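Local coordinates for protein phosphoserine aminotransferase SerC (Cytophaga hutchinsonii ATCC 33406, PDB 3FFR) that probably catalyses the pyridoxal-phosphate-dependent transamination that interconverts 3-phosphohydroxypyruvate and phosphoserine in serine biosynthesis, at residues L52-V64 / L172-S184. Numbering follows the deposited sequence.
With P33 (3,6,9,12,15,18-hexaoxaicosane-1,20-diol), chain K.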
loop_
_atom_site.group_PDB
_atom_site.type_symbol
_atom_site.label_atom_id
_atom_site.label_comp_id
_atom_site.label_asym_id
_atom_site.label_seq_id
_atom_site.Cartn_x
_atom_site.Cartn_y
_atom_site.Cartn_z
ATOM N N LEU A 52 13.861 -13.602 2.219
ATOM C CA LEU A 52 14.096 -13.155 0.843
ATOM C C LEU A 52 15.598 -13.170 0.553
ATOM O O LEU A 52 16.026 -13.551 -0.542
ATOM C CB LEU A 52 13.509 -11.770 0.564
ATOM C CG LEU A 52 11.992 -11.723 0.389
ATOM C CD1 LEU A 52 11.493 -10.256 0.453
ATOM C CD2 LEU A 52 11.575 -12.382 -0.949
ATOM N N LYS A 53 16.381 -12.734 1.528
ATOM C CA LYS A 53 17.849 -12.688 1.316
ATOM C C LYS A 53 18.374 -14.105 1.117
ATOM O O LYS A 53 19.285 -14.361 0.326
ATOM C CB LYS A 53 18.557 -11.991 2.469
ATOM C CG LYS A 53 18.240 -10.512 2.542
ATOM C CD LYS A 53 18.740 -9.814 3.814
ATOM C CE LYS A 53 18.326 -8.367 3.825
ATOM N NZ LYS A 53 18.793 -7.604 5.028
ATOM N N THR A 54 17.781 -15.034 1.845
ATOM C CA THR A 54 18.235 -16.435 1.748
ATOM C C THR A 54 17.776 -17.044 0.408
ATOM O O THR A 54 18.561 -17.624 -0.380
ATOM C CB THR A 54 17.701 -17.264 2.929
ATOM O OG1 THR A 54 18.158 -16.694 4.159
ATOM C CG2 THR A 54 18.182 -18.707 2.837
ATOM N N LEU A 55 16.501 -16.859 0.126
ATOM C CA LEU A 55 15.912 -17.472 -1.083
ATOM C C LEU A 55 16.561 -16.974 -2.358
ATOM O O LEU A 55 16.741 -17.726 -3.326
ATOM C CB LEU A 55 14.423 -17.177 -1.150
ATOM C CG LEU A 55 13.644 -17.820 -2.301
ATOM C CD1 LEU A 55 13.536 -19.300 -2.034
ATOM C CD2 LEU A 55 12.237 -17.149 -2.437
ATOM N N LEU A 56 16.850 -15.679 -2.358
ATOM C CA LEU A 56 17.407 -15.004 -3.532
ATOM C C LEU A 56 18.924 -14.921 -3.507
ATOM O O LEU A 56 19.558 -14.401 -4.416
ATOM C CB LEU A 56 16.787 -13.620 -3.695
ATOM C CG LEU A 56 15.269 -13.641 -3.937
ATOM C CD1 LEU A 56 14.723 -12.169 -4.046
ATOM C CD2 LEU A 56 14.890 -14.508 -5.166
ATOM N N GLU A 57 19.501 -15.468 -2.459
ATOM C CA GLU A 57 20.968 -15.510 -2.312
ATOM C C GLU A 57 21.614 -14.117 -2.471
ATOM O O GLU A 57 22.618 -13.914 -3.158
ATOM C CB GLU A 57 21.573 -16.531 -3.272
ATOM C CG GLU A 57 20.977 -17.921 -3.051
ATOM C CD GLU A 57 21.432 -18.949 -4.053
ATOM O OE1 GLU A 57 22.621 -18.994 -4.399
ATOM O OE2 GLU A 57 20.576 -19.726 -4.485
ATOM N N LEU A 58 21.057 -13.167 -1.757
ATOM C CA LEU A 58 21.535 -11.806 -1.827
ATOM C C LEU A 58 22.806 -11.598 -1.023
ATOM O O LEU A 58 22.916 -12.052 0.128
ATOM C CB LEU A 58 20.484 -10.842 -1.304
ATOM C CG LEU A 58 19.165 -10.749 -2.083
ATOM C CD1 LEU A 58 18.141 -9.844 -1.356
ATOM C CD2 LEU A 58 19.447 -10.271 -3.500
ATOM N N PRO A 59 23.763 -10.876 -1.610
ATOM C CA PRO A 59 24.989 -10.591 -0.872
ATOM C C PRO A 59 24.848 -9.447 0.110
ATOM O O PRO A 59 23.828 -8.743 0.150
ATOM C CB PRO A 59 25.990 -10.234 -1.950
ATOM C CG PRO A 59 25.206 -9.790 -3.101
ATOM C CD PRO A 59 23.808 -10.399 -2.996
ATOM N N SER A 60 25.910 -9.235 0.871
ATOM C CA SER A 60 25.859 -8.314 2.012
ATOM C C SER A 60 25.703 -6.850 1.652
ATOM O O SER A 60 25.304 -6.046 2.494
ATOM C CB SER A 60 27.079 -8.515 2.935
ATOM O OG SER A 60 28.263 -8.188 2.244
ATOM N N ASN A 61 25.951 -6.515 0.391
ATOM C CA ASN A 61 25.861 -5.120 -0.066
ATOM C C ASN A 61 24.456 -4.739 -0.564
ATOM O O ASN A 61 24.244 -3.644 -1.046
ATOM C CB ASN A 61 26.918 -4.752 -1.123
ATOM C CG ASN A 61 26.777 -5.531 -2.407
ATOM O OD1 ASN A 61 26.575 -6.745 -2.392
ATOM N ND2 ASN A 61 26.927 -4.845 -3.543
ATOM N N TYR A 62 23.534 -5.681 -0.449
ATOM C CA TYR A 62 22.120 -5.464 -0.792
ATOM C C TYR A 62 21.213 -5.376 0.430
ATOM O O TYR A 62 21.425 -6.044 1.445
ATOM C CB TYR A 62 21.586 -6.590 -1.683
ATOM C CG TYR A 62 21.909 -6.434 -3.150
ATOM C CD1 TYR A 62 23.164 -6.758 -3.659
ATOM C CD2 TYR A 62 20.955 -5.967 -4.040
ATOM C CE1 TYR A 62 23.432 -6.618 -5.030
ATOM C CE2 TYR A 62 21.205 -5.852 -5.395
ATOM C CZ TYR A 62 22.428 -6.150 -5.884
ATOM O OH TYR A 62 22.634 -6.032 -7.245
ATOM N N GLU A 63 20.161 -4.586 0.269
ATOM C CA GLU A 63 19.096 -4.454 1.271
ATOM C C GLU A 63 17.723 -4.713 0.629
ATOM O O GLU A 63 17.562 -4.664 -0.589
ATOM C CB GLU A 63 19.125 -3.085 1.923
ATOM C CG GLU A 63 18.152 -3.036 3.076
ATOM C CD GLU A 63 18.475 -4.070 4.136
ATOM O OE1 GLU A 63 19.459 -3.796 4.876
ATOM O OE2 GLU A 63 17.757 -5.114 4.225
ATOM N N VAL A 64 16.765 -5.021 1.488
ATOM C CA VAL A 64 15.405 -5.297 1.081
ATOM C C VAL A 64 14.538 -4.210 1.687
ATOM O O VAL A 64 14.601 -3.997 2.898
ATOM C CB VAL A 64 14.922 -6.668 1.636
ATOM C CG1 VAL A 64 13.402 -6.848 1.444
ATOM C CG2 VAL A 64 15.654 -7.832 1.010
ATOM N N LEU A 172 10.242 -13.145 -10.728
ATOM C CA LEU A 172 10.980 -13.546 -9.520
ATOM C C LEU A 172 10.055 -14.481 -8.731
ATOM O O LEU A 172 8.876 -14.172 -8.555
ATOM C CB LEU A 172 11.405 -12.302 -8.710
ATOM C CG LEU A 172 12.514 -12.425 -7.670
ATOM C CD1 LEU A 172 13.839 -12.763 -8.338
ATOM C CD2 LEU A 172 12.647 -11.125 -6.857
ATOM N N PRO A 173 10.592 -15.596 -8.182
ATOM C CA PRO A 173 11.980 -16.023 -8.120
ATOM C C PRO A 173 12.562 -16.922 -9.201
ATOM O O PRO A 173 13.543 -17.620 -8.943
ATOM C CB PRO A 173 12.001 -16.776 -6.786
ATOM C CG PRO A 173 10.640 -17.463 -6.726
ATOM C CD PRO A 173 9.702 -16.493 -7.412
ATOM N N TYR A 174 11.987 -16.903 -10.401
ATOM C CA TYR A 174 12.500 -17.716 -11.524
ATOM C C TYR A 174 13.930 -17.312 -11.981
ATOM O O TYR A 174 14.854 -18.135 -11.968
ATOM C CB TYR A 174 11.526 -17.783 -12.685
ATOM C CG TYR A 174 12.103 -18.669 -13.744
ATOM C CD1 TYR A 174 12.196 -20.048 -13.544
ATOM C CD2 TYR A 174 12.615 -18.129 -14.926
ATOM C CE1 TYR A 174 12.792 -20.874 -14.526
ATOM C CE2 TYR A 174 13.198 -18.932 -15.893
ATOM C CZ TYR A 174 13.292 -20.298 -15.703
ATOM O OH TYR A 174 13.884 -21.072 -16.710
ATOM N N PRO A 175 14.118 -16.066 -12.447
ATOM C CA PRO A 175 15.502 -15.712 -12.786
ATOM C C PRO A 175 16.447 -15.790 -11.620
ATOM O O PRO A 175 16.091 -15.460 -10.494
ATOM C CB PRO A 175 15.387 -14.260 -13.233
ATOM C CG PRO A 175 14.139 -13.745 -12.537
ATOM C CD PRO A 175 13.218 -14.911 -12.586
ATOM N N LYS A 176 17.662 -16.220 -11.932
ATOM C CA LYS A 176 18.722 -16.287 -10.949
ATOM C C LYS A 176 19.763 -15.241 -11.317
ATOM O O LYS A 176 20.650 -15.452 -12.153
ATOM C CB LYS A 176 19.352 -17.674 -10.856
ATOM C CG LYS A 176 20.334 -17.746 -9.680
ATOM C CD LYS A 176 20.928 -19.121 -9.432
ATOM C CE LYS A 176 21.775 -19.096 -8.165
ATOM N NZ LYS A 176 22.881 -18.114 -8.271
ATOM N N PHE A 177 19.637 -14.092 -10.690
ATOM C CA PHE A 177 20.516 -12.970 -11.009
ATOM C C PHE A 177 21.927 -13.115 -10.508
ATOM O O PHE A 177 22.202 -13.779 -9.508
ATOM C CB PHE A 177 19.927 -11.622 -10.523
ATOM C CG PHE A 177 18.635 -11.261 -11.215
ATOM C CD1 PHE A 177 18.652 -10.779 -12.537
ATOM C CD2 PHE A 177 17.423 -11.461 -10.601
ATOM C CE1 PHE A 177 17.494 -10.514 -13.210
ATOM C CE2 PHE A 177 16.240 -11.171 -11.272
ATOM C CZ PHE A 177 16.282 -10.701 -12.587
ATOM N N ASP A 178 22.815 -12.509 -11.277
ATOM C CA ASP A 178 24.186 -12.286 -10.849
ATOM C C ASP A 178 24.135 -10.882 -10.256
ATOM O O ASP A 178 24.040 -9.882 -10.980
ATOM C CB ASP A 178 25.155 -12.328 -12.013
ATOM C CG ASP A 178 26.581 -12.033 -11.591
ATOM O OD1 ASP A 178 26.826 -11.400 -10.546
ATOM O OD2 ASP A 178 27.476 -12.420 -12.364
ATOM N N TRP A 179 24.176 -10.825 -8.932
ATOM C CA TRP A 179 23.963 -9.570 -8.211
ATOM C C TRP A 179 25.109 -8.604 -8.385
ATOM O O TRP A 179 24.999 -7.453 -8.015
ATOM C CB TRP A 179 23.712 -9.843 -6.725
ATOM C CG TRP A 179 22.511 -10.736 -6.518
ATOM C CD1 TRP A 179 22.526 -12.042 -6.101
ATOM C CD2 TRP A 179 21.149 -10.421 -6.785
ATOM N NE1 TRP A 179 21.263 -12.544 -6.074
ATOM C CE2 TRP A 179 20.390 -11.566 -6.479
ATOM C CE3 TRP A 179 20.491 -9.270 -7.223
ATOM C CZ2 TRP A 179 19.018 -11.605 -6.621
ATOM C CZ3 TRP A 179 19.117 -9.303 -7.330
ATOM C CH2 TRP A 179 18.397 -10.471 -7.039
ATOM N N THR A 180 26.208 -9.067 -8.965
ATOM C CA THR A 180 27.340 -8.173 -9.175
ATOM C C THR A 180 27.224 -7.420 -10.484
ATOM O O THR A 180 27.909 -6.413 -10.673
ATOM C CB THR A 180 28.699 -8.919 -9.189
ATOM O OG1 THR A 180 28.845 -9.649 -10.411
ATOM C CG2 THR A 180 28.850 -9.837 -7.955
ATOM N N LYS A 181 26.332 -7.884 -11.357
ATOM C CA LYS A 181 26.180 -7.274 -12.680
ATOM C C LYS A 181 25.013 -6.316 -12.825
ATOM O O LYS A 181 24.865 -5.655 -13.844
ATOM C CB LYS A 181 26.167 -8.348 -13.754
ATOM C CG LYS A 181 27.484 -9.071 -13.823
ATOM C CD LYS A 181 27.512 -10.105 -14.914
ATOM C CE LYS A 181 28.787 -10.919 -14.801
ATOM N NZ LYS A 181 29.998 -10.041 -14.694
ATOM N N ILE A 182 24.207 -6.226 -11.770
ATOM C CA ILE A 182 23.101 -5.292 -11.708
ATOM C C ILE A 182 23.184 -4.584 -10.356
ATOM O O ILE A 182 24.105 -4.845 -9.568
ATOM C CB ILE A 182 21.733 -5.955 -11.917
ATOM C CG1 ILE A 182 21.440 -6.970 -10.798
ATOM C CG2 ILE A 182 21.617 -6.573 -13.342
ATOM C CD1 ILE A 182 20.038 -7.553 -10.842
ATOM N N ASP A 183 22.252 -3.684 -10.102
ATOM C CA ASP A 183 22.256 -2.941 -8.848
ATOM C C ASP A 183 20.963 -3.053 -8.044
ATOM O O ASP A 183 20.930 -2.758 -6.848
ATOM C CB ASP A 183 22.560 -1.468 -9.141
ATOM C CG ASP A 183 23.929 -1.291 -9.825
ATOM O OD1 ASP A 183 24.969 -1.432 -9.105
ATOM O OD2 ASP A 183 23.945 -0.977 -11.052
ATOM N N SER A 184 19.922 -3.526 -8.693
ATOM C CA SER A 184 18.612 -3.572 -8.041
ATOM C C SER A 184 17.615 -4.364 -8.848
ATOM O O SER A 184 17.693 -4.457 -10.087
ATOM C CB SER A 184 18.092 -2.116 -7.873
ATOM O OG SER A 184 16.756 -1.991 -7.379
HETATM O O4 P33 K . 24.455 -1.786 1.313
HETATM C C3 P33 K . 23.709 -1.876 2.532
HETATM C C2 P33 K . 23.479 -3.304 3.023
HETATM O O1 P33 K . 22.415 -3.264 4.009
HETATM O O HOH W 1 26.200 -5.171 -6.930
#
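W179 lies against L58, P59 and Y62 where the loop that leads into strand 184-188 runs alongside the Schellman motif ending helix 39-55, in the large domain of a class-V, PLP-dependent aminotransferase with its seven-stranded mixed sheet. The packing is tightest on the indole. L58 CD2 sits over one face, 3.4 Å from the centroid of the W179 six-membered ring in a CH-pi contact, while CB of F177 covers the opposite face nearer the rim. With CG beside the backbone N (chi1 -59°), W179 swings its NE1 to the end of the helix, where it donates to L56 O at 3.0 Å; the oxygen is met almost head-on, but the N-H itself is bent (136°). The edge of the indole is turned to the face of Y62, the planes at 66° to each other. Beyond W179, the tips of L56 and L172 meet: in one of the two conformers of L172, L56 CD1 lies 3.6 Å from L172 CD2. P173, which follows a cis peptide bond, crosses L56 with its CB. I203 of strand 200-205 backs both L56 and Y62, tying this apolar layer to the sheet.

The outer margin is looser. E57 and K176, both exposed, cross at about a right angle; in one of the two conformers of K176 they form a long salt bridge, E57 OE1 to K176 NZ 4.0 Å. At the other end, a water donates to W179 O and accepts only weakly from N61 ND2. That same carbonyl also accepts from the buried phenol: Y62 OH donates to W179 O at 2.9 Å, in the carbonyl plane and on a lone pair.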